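Local coordinates for protein VirX1 (Cyanophage Syn10, PDB 6QGM) that iodinates diverse substrates as a viral halogenase, probably with the help of a flavin cofactor as in the related tryptophan halogenases, at residues Met18-Leu26 with Phe53-Asp61; Asp64-Tyr75 with His518-Tyr527. All coordinates share one frame; numbering follows the deposited sequence.

The two contacts follow one another along the chain and show how consecutive short helices can tie distant parts of a fold together. Contact 1 joins the helix after the first strand of the probable flavin-binding, Rossmann-type region to helix 52-59; contact 2 takes up the next helix, 64-67, and the strand that follows it in the chain, 74-76, and fastens them to the C-terminal helix 518-527. Their centres lie about 20 Å apart, yet they touch through Trp-67: its CZ2 is 3.6 Å from CD1 of Leu-57, and its CH2 4.0 Å from CE2 of Phe-53. In contact 1, Met-18 lies near the glycine-rich turn that is probably used for the cofactor.

Contact 1 (Met18-Leu26 with Phe53-Asp61)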
loop_
_atom_site.group_PDB
_atom_site.type_symbol
_atom_site.label_atom_id
_atom_site.label_comp_id
_atom_site.label_asym_id
_atom_site.label_seq_id
_atom_site.Cartn_x
_atom_site.Cartn_y
_atom_site.Cartn_z
ATOM N N MET B 18 25.169 25.235 10.678
ATOM C CA MET B 18 23.709 25.047 10.510
ATOM C C MET B 18 23.188 24.233 11.699
ATOM O O MET B 18 22.163 24.634 12.279
ATOM C CB MET B 18 23.383 24.372 9.173
ATOM C CG MET B 18 23.449 25.321 8.019
ATOM S SD MET B 18 23.204 24.516 6.417
ATOM C CE MET B 18 21.482 24.040 6.526
ATOM N N THR B 19 23.907 23.179 12.080
ATOM C CA THR B 19 23.579 22.294 13.233
ATOM C C THR B 19 23.742 23.093 14.540
ATOM O O THR B 19 22.792 23.109 15.352
ATOM C CB THR B 19 24.431 21.016 13.203
ATOM O OG1 THR B 19 24.294 20.416 11.917
ATOM C CG2 THR B 19 24.031 20.021 14.263
ATOM N N ALA B 20 24.883 23.755 14.729
ATOM C CA ALA B 20 25.176 24.554 15.945
ATOM C C ALA B 20 24.091 25.624 16.150
ATOM O O ALA B 20 23.569 25.714 17.272
ATOM C CB ALA B 20 26.555 25.168 15.860
ATOM N N ALA B 21 23.760 26.394 15.108
ATOM C CA ALA B 21 22.771 27.501 15.140
ATOM C C ALA B 21 21.390 26.956 15.527
ATOM O O ALA B 21 20.821 27.444 16.522
ATOM C CB ALA B 21 22.721 28.200 13.808
ATOM N N ALA B 22 20.886 25.969 14.774
ATOM C CA ALA B 22 19.574 25.304 14.988
ATOM C C ALA B 22 19.461 24.801 16.429
ATOM O O ALA B 22 18.499 25.176 17.110
ATOM C CB ALA B 22 19.394 24.174 14.013
ATOM N N LEU B 23 20.422 23.991 16.877
ATOM C CA LEU B 23 20.431 23.394 18.238
ATOM C C LEU B 23 20.481 24.512 19.287
ATOM O O LEU B 23 19.697 24.441 20.250
ATOM C CB LEU B 23 21.616 22.429 18.366
ATOM C CG LEU B 23 21.458 21.094 17.618
ATOM C CD1 LEU B 23 22.624 20.147 17.896
ATOM C CD2 LEU B 23 20.151 20.402 17.967
ATOM N N SER B 24 21.352 25.514 19.110
ATOM C CA SER B 24 21.559 26.616 20.092
ATOM C C SER B 24 20.255 27.418 20.279
ATOM O O SER B 24 19.980 27.848 21.416
ATOM C CB SER B 24 22.712 27.509 19.697
ATOM O OG SER B 24 22.351 28.371 18.629
ATOM N N LYS B 25 19.474 27.588 19.208
ATOM C CA LYS B 25 18.250 28.431 19.178
ATOM C C LYS B 25 17.022 27.589 19.555
ATOM O O LYS B 25 16.262 28.049 20.425
ATOM C CB LYS B 25 18.093 29.095 17.808
ATOM C CG LYS B 25 16.847 29.949 17.650
ATOM C CD LYS B 25 17.023 31.157 16.775
ATOM C CE LYS B 25 15.757 31.990 16.660
ATOM N NZ LYS B 25 14.616 31.202 16.126
ATOM N N LEU B 26 16.832 26.409 18.949
ATOM C CA LEU B 26 15.599 25.581 19.096
ATOM C C LEU B 26 15.723 24.591 20.269
ATOM O O LEU B 26 14.692 24.015 20.651
ATOM C CB LEU B 26 15.327 24.848 17.780
ATOM C CG LEU B 26 15.255 25.724 16.527
ATOM C CD1 LEU B 26 15.124 24.892 15.268
ATOM C CD2 LEU B 26 14.101 26.692 16.617
ATOM N N PHE B 53 14.524 24.637 2.376
ATOM C CA PHE B 53 15.474 25.601 3.003
ATOM C C PHE B 53 14.723 26.757 3.663
ATOM O O PHE B 53 15.219 27.284 4.680
ATOM C CB PHE B 53 16.436 26.135 1.948
ATOM C CG PHE B 53 17.639 26.878 2.478
ATOM C CD1 PHE B 53 18.580 26.249 3.273
ATOM C CD2 PHE B 53 17.857 28.203 2.146
ATOM C CE1 PHE B 53 19.697 26.926 3.732
ATOM C CE2 PHE B 53 18.963 28.884 2.619
ATOM C CZ PHE B 53 19.886 28.244 3.407
ATOM N N ASN B 54 13.576 27.149 3.096
ATOM C CA ASN B 54 12.736 28.254 3.623
ATOM C C ASN B 54 12.269 27.889 5.045
ATOM O O ASN B 54 12.284 28.795 5.921
ATOM C CB ASN B 54 11.598 28.613 2.667
ATOM C CG ASN B 54 12.036 29.299 1.397
ATOM O OD1 ASN B 54 12.356 30.489 1.414
ATOM N ND2 ASN B 54 12.028 28.570 0.291
ATOM N N LYS B 55 11.897 26.625 5.288
ATOM C CA LYS B 55 11.455 26.142 6.622
ATOM C C LYS B 55 12.592 26.349 7.632
ATOM O O LYS B 55 12.309 26.822 8.750
ATOM C CB LYS B 55 11.096 24.651 6.585
ATOM C CG LYS B 55 10.511 24.049 7.851
ATOM C CD LYS B 55 10.851 22.586 8.004
ATOM C CE LYS B 55 9.947 21.940 9.022
ATOM N NZ LYS B 55 9.819 20.483 8.784
ATOM N N PHE B 56 13.823 25.988 7.253
ATOM C CA PHE B 56 15.034 26.154 8.092
ATOM C C PHE B 56 15.180 27.642 8.423
ATOM O O PHE B 56 15.274 28.002 9.618
ATOM C CB PHE B 56 16.271 25.572 7.393
ATOM C CG PHE B 56 17.538 25.670 8.198
ATOM C CD1 PHE B 56 17.851 24.702 9.138
ATOM C CD2 PHE B 56 18.400 26.751 8.047
ATOM C CE1 PHE B 56 18.986 24.825 9.924
ATOM C CE2 PHE B 56 19.550 26.857 8.816
ATOM C CZ PHE B 56 19.838 25.893 9.754
ATOM N N LEU B 57 15.172 28.495 7.398
ATOM C CA LEU B 57 15.343 29.963 7.574
ATOM C C LEU B 57 14.255 30.503 8.515
ATOM O O LEU B 57 14.595 31.285 9.430
ATOM C CB LEU B 57 15.296 30.632 6.200
ATOM C CG LEU B 57 16.524 30.391 5.325
ATOM C CD1 LEU B 57 16.229 30.787 3.884
ATOM C CD2 LEU B 57 17.735 31.129 5.892
ATOM N N HIS B 58 13.005 30.071 8.315
ATOM C CA HIS B 58 11.825 30.531 9.099
ATOM C C HIS B 58 11.980 30.080 10.561
ATOM O O HIS B 58 11.698 30.902 11.458
ATOM C CB HIS B 58 10.524 30.089 8.392
ATOM C CG HIS B 58 10.052 31.060 7.356
ATOM N ND1 HIS B 58 9.244 32.138 7.680
ATOM C CD2 HIS B 58 10.264 31.147 6.022
ATOM C CE1 HIS B 58 8.982 32.842 6.594
ATOM N NE2 HIS B 58 9.592 32.249 5.565
ATOM N N LEU B 59 12.461 28.852 10.785
ATOM C CA LEU B 59 12.706 28.279 12.140
ATOM C C LEU B 59 13.775 29.095 12.877
ATOM O O LEU B 59 13.698 29.152 14.115
ATOM C CB LEU B 59 13.144 26.812 12.018
ATOM C CG LEU B 59 12.040 25.791 11.766
ATOM C CD1 LEU B 59 12.634 24.482 11.268
ATOM C CD2 LEU B 59 11.216 25.564 13.029
ATOM N N LEU B 60 14.725 29.699 12.153
ATOM C CA LEU B 60 15.838 30.492 12.749
ATOM C C LEU B 60 15.536 31.995 12.699
ATOM O O LEU B 60 16.424 32.757 13.136
ATOM C CB LEU B 60 17.145 30.189 12.009
ATOM C CG LEU B 60 17.688 28.770 12.177
ATOM C CD1 LEU B 60 19.110 28.685 11.662
ATOM C CD2 LEU B 60 17.646 28.319 13.630
ATOM N N ASP B 61 14.358 32.395 12.180
ATOM C CA ASP B 61 13.862 33.799 12.109
ATOM C C ASP B 61 14.752 34.652 11.201
ATOM O O ASP B 61 14.812 35.871 11.424
ATOM C CB ASP B 61 13.803 34.453 13.490
ATOM C CG ASP B 61 12.680 33.953 14.385
ATOM O OD1 ASP B 61 11.514 33.905 13.902
ATOM O OD2 ASP B 61 12.986 33.643 15.567
#
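Met-18 and Phe-56 meet where the helix of a Rossmann-type strand-turn-helix unit, 14-26, packs on helix 52-59. The glycine-rich turn before Met-18 is consistent with dinucleotide binding. The axes of the two segments approach to 11.2 Å and cross at 46°.

Aromatic contacts fill the N-terminal end. The Met-18 methyl CE sits over the centre of the Phe-56 ring, 4.1 Å from its centroid and 12° off the normal, a CH-pi contact; the sulfur SD stands obliquely to the same ring in a Met-aromatic contact. A bend at the last torsion (chi3 68°) turns the methyl over that face, while Leu-60 CG, from the residue just past the end of the ring's helix, lies over the opposite face, offset toward the rim. The ring thus has a neighbour on each face, with the Met-18 carbonyl O at its edge. Phe-53 offers its edge to the same methyl.

Aliphatic packing continues along the helix. The small Ala-22 lets Leu-60 come close, CD2 lying 3.8 Å from Ala-22 CA, and Ala-21 CB touches the other methyl, CD1. Leu-26 CD1 rests on Leu-59 CB, and helix 360-373 packs on helix 14-26 through Ile-366 and Val-370.

Polar contacts close the C-terminal end, where Asp-61 completes a Schellman motif. Its OD1 forms a salt bridge with Lys-478 of the second subunit, so the carboxylate lies between two lysines. Lys-25 NZ makes a weak hydrogen bond to Leu-59 O at 3.0 Å, and its salt bridge reaches Asp-61 OD2, also at 3.0 Å, from above the carboxylate plane.

Contact 2 (Asp64-Tyr75 with His518-Tyr527); sequences DEDWMPACNATY and HYEFLRDEIY
The C-terminal helix 518-527 packs against helix 64-67, edge strand 74-76 of a three-stranded antiparallel sheet and the turn between them; Ile-526, near the end of the helix, meets Tyr-75. Ile-526 CD1 lies 3.5 Å from Tyr-75 OH, while CG2 rests against Met-68 CB and Pro-69 CG. Met-68 CE lies over the centre of one face of the Tyr-75 ring and also touches Leu-522 CD2, the methyl 3.5 Å from Tyr-75 CD2. The Tyr-75 hydroxyl donates to Asp-64 OD2 at 2.6 Å, on the anti side but tilted 34° out of the carboxylate plane; Asp-64 OD1 is held by Tyr-165.

Two hydrogen bonds cross to the backbone around the strand. Tyr-75 N donates to His-518 NE2 at 2.9 Å, nearly in the imidazole plane; chi1 of -174° swings the ring off the helix toward the strand, and ND1 bonds to Met-267 O. Tyr-527 OH donates to Ala-73 O at the ring's edge, modelled at 2.5 Å, too short to be taken literally at this resolution, while Pro-69 CG stands over one face and Trp-287 stacks on the ring.

With Tyr-75 N as donor, NE2 must be the accepting nitrogen, and the ND1 bond is consistent with a neutral imidazole protonated there.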
loop_
_atom_site.group_PDB
_atom_site.type_symbol
_atom_site.label_atom_id
_atom_site.label_comp_id
_atom_site.label_asym_id
_atom_site.label_seq_id
_atom_site.Cartn_x
_atom_site.Cartn_y
_atom_site.Cartn_z
ATOM N N ASP B 64 15.585 37.615 4.696
ATOM C CA ASP B 64 16.385 37.694 3.441
ATOM C C ASP B 64 17.342 38.901 3.477
ATOM O O ASP B 64 18.521 38.750 3.111
ATOM C CB ASP B 64 15.458 37.752 2.229
ATOM C CG ASP B 64 14.756 36.440 1.895
ATOM O OD1 ASP B 64 15.000 35.418 2.586
ATOM O OD2 ASP B 64 13.959 36.451 0.927
ATOM N N GLU B 65 16.848 40.058 3.916
ATOM C CA GLU B 65 17.574 41.354 3.960
ATOM C C GLU B 65 18.890 41.176 4.716
ATOM O O GLU B 65 19.878 41.803 4.321
ATOM C CB GLU B 65 16.745 42.432 4.670
ATOM C CG GLU B 65 15.403 42.762 4.024
ATOM C CD GLU B 65 14.367 43.450 4.917
ATOM O OE1 GLU B 65 14.581 43.586 6.161
ATOM O OE2 GLU B 65 13.336 43.873 4.363
ATOM N N ASP B 66 18.892 40.359 5.770
ATOM C CA ASP B 66 19.984 40.286 6.776
ATOM C C ASP B 66 21.094 39.325 6.338
ATOM O O ASP B 66 22.280 39.727 6.394
ATOM C CB ASP B 66 19.440 39.853 8.137
ATOM C CG ASP B 66 18.446 40.836 8.744
ATOM O OD1 ASP B 66 18.369 41.986 8.283
ATOM O OD2 ASP B 66 17.747 40.440 9.681
ATOM N N TRP B 67 20.736 38.100 5.946
ATOM C CA TRP B 67 21.698 36.987 5.731
ATOM C C TRP B 67 22.163 36.926 4.267
ATOM O O TRP B 67 23.315 36.523 4.043
ATOM C CB TRP B 67 21.116 35.655 6.224
ATOM C CG TRP B 67 20.020 35.081 5.375
ATOM C CD1 TRP B 67 18.672 35.202 5.567
ATOM C CD2 TRP B 67 20.184 34.256 4.209
ATOM N NE1 TRP B 67 17.993 34.524 4.592
ATOM C CE2 TRP B 67 18.894 33.949 3.736
ATOM C CE3 TRP B 67 21.290 33.782 3.496
ATOM C CZ2 TRP B 67 18.690 33.145 2.615
ATOM C CZ3 TRP B 67 21.085 33.013 2.373
ATOM C CH2 TRP B 67 19.805 32.700 1.940
ATOM N N MET B 68 21.335 37.324 3.299
ATOM C CA MET B 68 21.658 37.124 1.859
ATOM C C MET B 68 22.938 37.878 1.496
ATOM O O MET B 68 23.853 37.301 0.924
ATOM C CB MET B 68 20.500 37.530 0.950
ATOM C CG MET B 68 19.369 36.542 0.974
ATOM S SD MET B 68 18.022 36.811 -0.192
ATOM C CE MET B 68 18.872 36.493 -1.740
ATOM N N PRO B 69 23.085 39.177 1.827
ATOM C CA PRO B 69 24.293 39.912 1.465
ATOM C C PRO B 69 25.560 39.378 2.139
ATOM O O PRO B 69 26.603 39.480 1.561
ATOM C CB PRO B 69 24.003 41.348 1.916
ATOM C CG PRO B 69 22.498 41.394 2.019
ATOM C CD PRO B 69 22.121 40.028 2.539
ATOM N N ALA B 70 25.425 38.794 3.328
ATOM C CA ALA B 70 26.561 38.267 4.122
ATOM C C ALA B 70 27.182 37.024 3.463
ATOM O O ALA B 70 28.279 36.642 3.876
ATOM C CB ALA B 70 26.103 37.980 5.522
ATOM N N CYS B 71 26.518 36.398 2.491
ATOM C CA CYS B 71 27.067 35.209 1.793
ATOM C C CYS B 71 26.779 35.239 0.287
ATOM O O CYS B 71 26.563 34.149 -0.286
ATOM C CB CYS B 71 26.543 33.930 2.421
ATOM S SG CYS B 71 24.740 33.742 2.393
ATOM N N ASN B 72 26.840 36.431 -0.327
ATOM C CA ASN B 72 26.747 36.631 -1.796
ATOM C C ASN B 72 25.556 35.859 -2.359
ATOM O O ASN B 72 25.665 35.335 -3.491
ATOM C CB ASN B 72 28.029 36.200 -2.508
ATOM C CG ASN B 72 29.151 37.176 -2.279
ATOM O OD1 ASN B 72 29.053 38.324 -2.679
ATOM N ND2 ASN B 72 30.203 36.736 -1.621
ATOM N N ALA B 73 24.451 35.803 -1.617
ATOM C CA ALA B 73 23.278 34.990 -1.985
ATOM C C ALA B 73 22.538 35.704 -3.109
ATOM O O ALA B 73 22.597 36.946 -3.173
ATOM C CB ALA B 73 22.386 34.758 -0.792
ATOM N N THR B 74 21.909 34.931 -3.987
ATOM C CA THR B 74 20.912 35.410 -4.970
ATOM C C THR B 74 19.683 34.518 -4.852
ATOM O O THR B 74 19.745 33.542 -4.071
ATOM C CB THR B 74 21.499 35.476 -6.386
ATOM O OG1 THR B 74 21.685 34.144 -6.866
ATOM C CG2 THR B 74 22.795 36.249 -6.440
ATOM N N TYR B 75 18.614 34.874 -5.567
ATOM C CA TYR B 75 17.300 34.179 -5.542
ATOM C C TYR B 75 17.264 33.114 -6.635
ATOM O O TYR B 75 17.983 33.234 -7.641
ATOM C CB TYR B 75 16.145 35.176 -5.694
ATOM C CG TYR B 75 15.815 35.953 -4.447
ATOM C CD1 TYR B 75 15.309 35.307 -3.328
ATOM C CD2 TYR B 75 15.976 37.325 -4.381
ATOM C CE1 TYR B 75 14.973 36.000 -2.177
ATOM C CE2 TYR B 75 15.640 38.030 -3.238
ATOM C CZ TYR B 75 15.142 37.366 -2.133
ATOM O OH TYR B 75 14.818 38.031 -0.995
ATOM N N HIS B 518 15.906 40.150 -11.782
ATOM C CA HIS B 518 16.550 39.494 -10.611
ATOM C C HIS B 518 17.589 40.438 -9.983
ATOM O O HIS B 518 17.533 40.645 -8.757
ATOM C CB HIS B 518 17.172 38.146 -11.031
ATOM C CG HIS B 518 17.717 37.360 -9.899
ATOM N ND1 HIS B 518 18.736 36.453 -10.057
ATOM C CD2 HIS B 518 17.385 37.346 -8.588
ATOM C CE1 HIS B 518 19.012 35.909 -8.891
ATOM N NE2 HIS B 518 18.204 36.443 -7.974
ATOM N N TYR B 519 18.487 40.999 -10.799
ATOM C CA TYR B 519 19.607 41.855 -10.346
ATOM C C TYR B 519 19.031 43.131 -9.720
ATOM O O TYR B 519 19.421 43.496 -8.594
ATOM C CB TYR B 519 20.577 42.143 -11.503
ATOM C CG TYR B 519 21.476 43.306 -11.195
ATOM C CD1 TYR B 519 22.570 43.162 -10.368
ATOM C CD2 TYR B 519 21.179 44.571 -11.676
ATOM C CE1 TYR B 519 23.344 44.255 -10.014
ATOM C CE2 TYR B 519 21.937 45.673 -11.327
ATOM C CZ TYR B 519 23.033 45.511 -10.499
ATOM O OH TYR B 519 23.830 46.571 -10.168
ATOM N N GLU B 520 18.127 43.795 -10.443
ATOM C CA GLU B 520 17.441 45.031 -9.977
ATOM C C GLU B 520 16.762 44.743 -8.633
ATOM O O GLU B 520 16.953 45.544 -7.709
ATOM C CB GLU B 520 16.433 45.527 -11.011
ATOM C CG GLU B 520 17.063 46.131 -12.253
ATOM C CD GLU B 520 16.073 46.460 -13.362
ATOM O OE1 GLU B 520 15.014 45.797 -13.428
ATOM O OE2 GLU B 520 16.316 47.481 -14.095
ATOM N N PHE B 521 16.015 43.636 -8.514
ATOM C CA PHE B 521 15.273 43.278 -7.276
ATOM C C PHE B 521 16.272 43.157 -6.127
ATOM O O PHE B 521 16.040 43.776 -5.077
ATOM C CB PHE B 521 14.463 41.987 -7.428
ATOM C CG PHE B 521 13.524 41.696 -6.276
ATOM C CD1 PHE B 521 13.975 41.112 -5.099
ATOM C CD2 PHE B 521 12.186 42.034 -6.365
ATOM C CE1 PHE B 521 13.104 40.856 -4.052
ATOM C CE2 PHE B 521 11.318 41.774 -5.318
ATOM C CZ PHE B 521 11.778 41.187 -4.168
ATOM N N LEU B 522 17.351 42.391 -6.325
ATOM C CA LEU B 522 18.390 42.146 -5.291
ATOM C C LEU B 522 18.989 43.495 -4.875
ATOM O O LEU B 522 19.111 43.744 -3.657
ATOM C CB LEU B 522 19.455 41.193 -5.848
ATOM C CG LEU B 522 19.087 39.705 -5.891
ATOM C CD1 LEU B 522 20.100 38.903 -6.710
ATOM C CD2 LEU B 522 18.975 39.131 -4.488
ATOM N N ARG B 523 19.331 44.333 -5.859
ATOM C CA ARG B 523 20.015 45.634 -5.648
ATOM C C ARG B 523 19.127 46.535 -4.776
ATOM O O ARG B 523 19.656 47.122 -3.810
ATOM C CB ARG B 523 20.331 46.291 -6.993
ATOM C CG ARG B 523 21.142 47.576 -6.883
ATOM C CD ARG B 523 21.160 48.326 -8.198
ATOM N NE ARG B 523 19.802 48.709 -8.537
ATOM C CZ ARG B 523 19.361 48.964 -9.768
ATOM N NH1 ARG B 523 20.188 48.911 -10.803
ATOM N NH2 ARG B 523 18.083 49.242 -9.959
ATOM N N ASP B 524 17.826 46.605 -5.089
ATOM C CA ASP B 524 16.868 47.578 -4.500
ATOM C C ASP B 524 16.293 47.021 -3.195
ATOM O O ASP B 524 16.194 47.807 -2.243
ATOM C CB ASP B 524 15.792 47.955 -5.516
ATOM C CG ASP B 524 16.362 48.639 -6.747
ATOM O OD1 ASP B 524 17.369 49.365 -6.595
ATOM O OD2 ASP B 524 15.807 48.430 -7.857
ATOM N N GLU B 525 15.998 45.717 -3.119
ATOM C CA GLU B 525 15.265 45.104 -1.973
ATOM C C GLU B 525 16.220 44.527 -0.916
ATOM O O GLU B 525 15.840 44.538 0.261
ATOM C CB GLU B 525 14.343 43.978 -2.450
ATOM C CG GLU B 525 13.429 44.350 -3.588
ATOM C CD GLU B 525 12.442 45.465 -3.312
ATOM O OE1 GLU B 525 11.784 45.418 -2.274
ATOM O OE2 GLU B 525 12.359 46.394 -4.138
ATOM N N ILE B 526 17.369 43.967 -1.310
ATOM C CA ILE B 526 18.206 43.121 -0.402
ATOM C C ILE B 526 19.549 43.793 -0.141
ATOM O O ILE B 526 19.857 44.016 1.042
ATOM C CB ILE B 526 18.395 41.695 -0.970
ATOM C CG1 ILE B 526 17.106 40.864 -0.949
ATOM C CG2 ILE B 526 19.550 40.982 -0.288
ATOM C CD1 ILE B 526 16.303 40.884 0.330
ATOM N N TYR B 527 20.316 44.079 -1.197
ATOM C CA TYR B 527 21.710 44.578 -1.103
ATOM C C TYR B 527 21.673 46.086 -0.812
ATOM O O TYR B 527 22.250 46.487 0.219
ATOM C CB TYR B 527 22.510 44.131 -2.343
ATOM C CG TYR B 527 22.923 42.677 -2.304
ATOM C CD1 TYR B 527 24.133 42.291 -1.753
ATOM C CD2 TYR B 527 22.109 41.682 -2.826
ATOM C CE1 TYR B 527 24.513 40.961 -1.696
ATOM C CE2 TYR B 527 22.478 40.348 -2.782
ATOM C CZ TYR B 527 23.683 39.985 -2.213
ATOM O OH TYR B 527 24.053 38.675 -2.154
#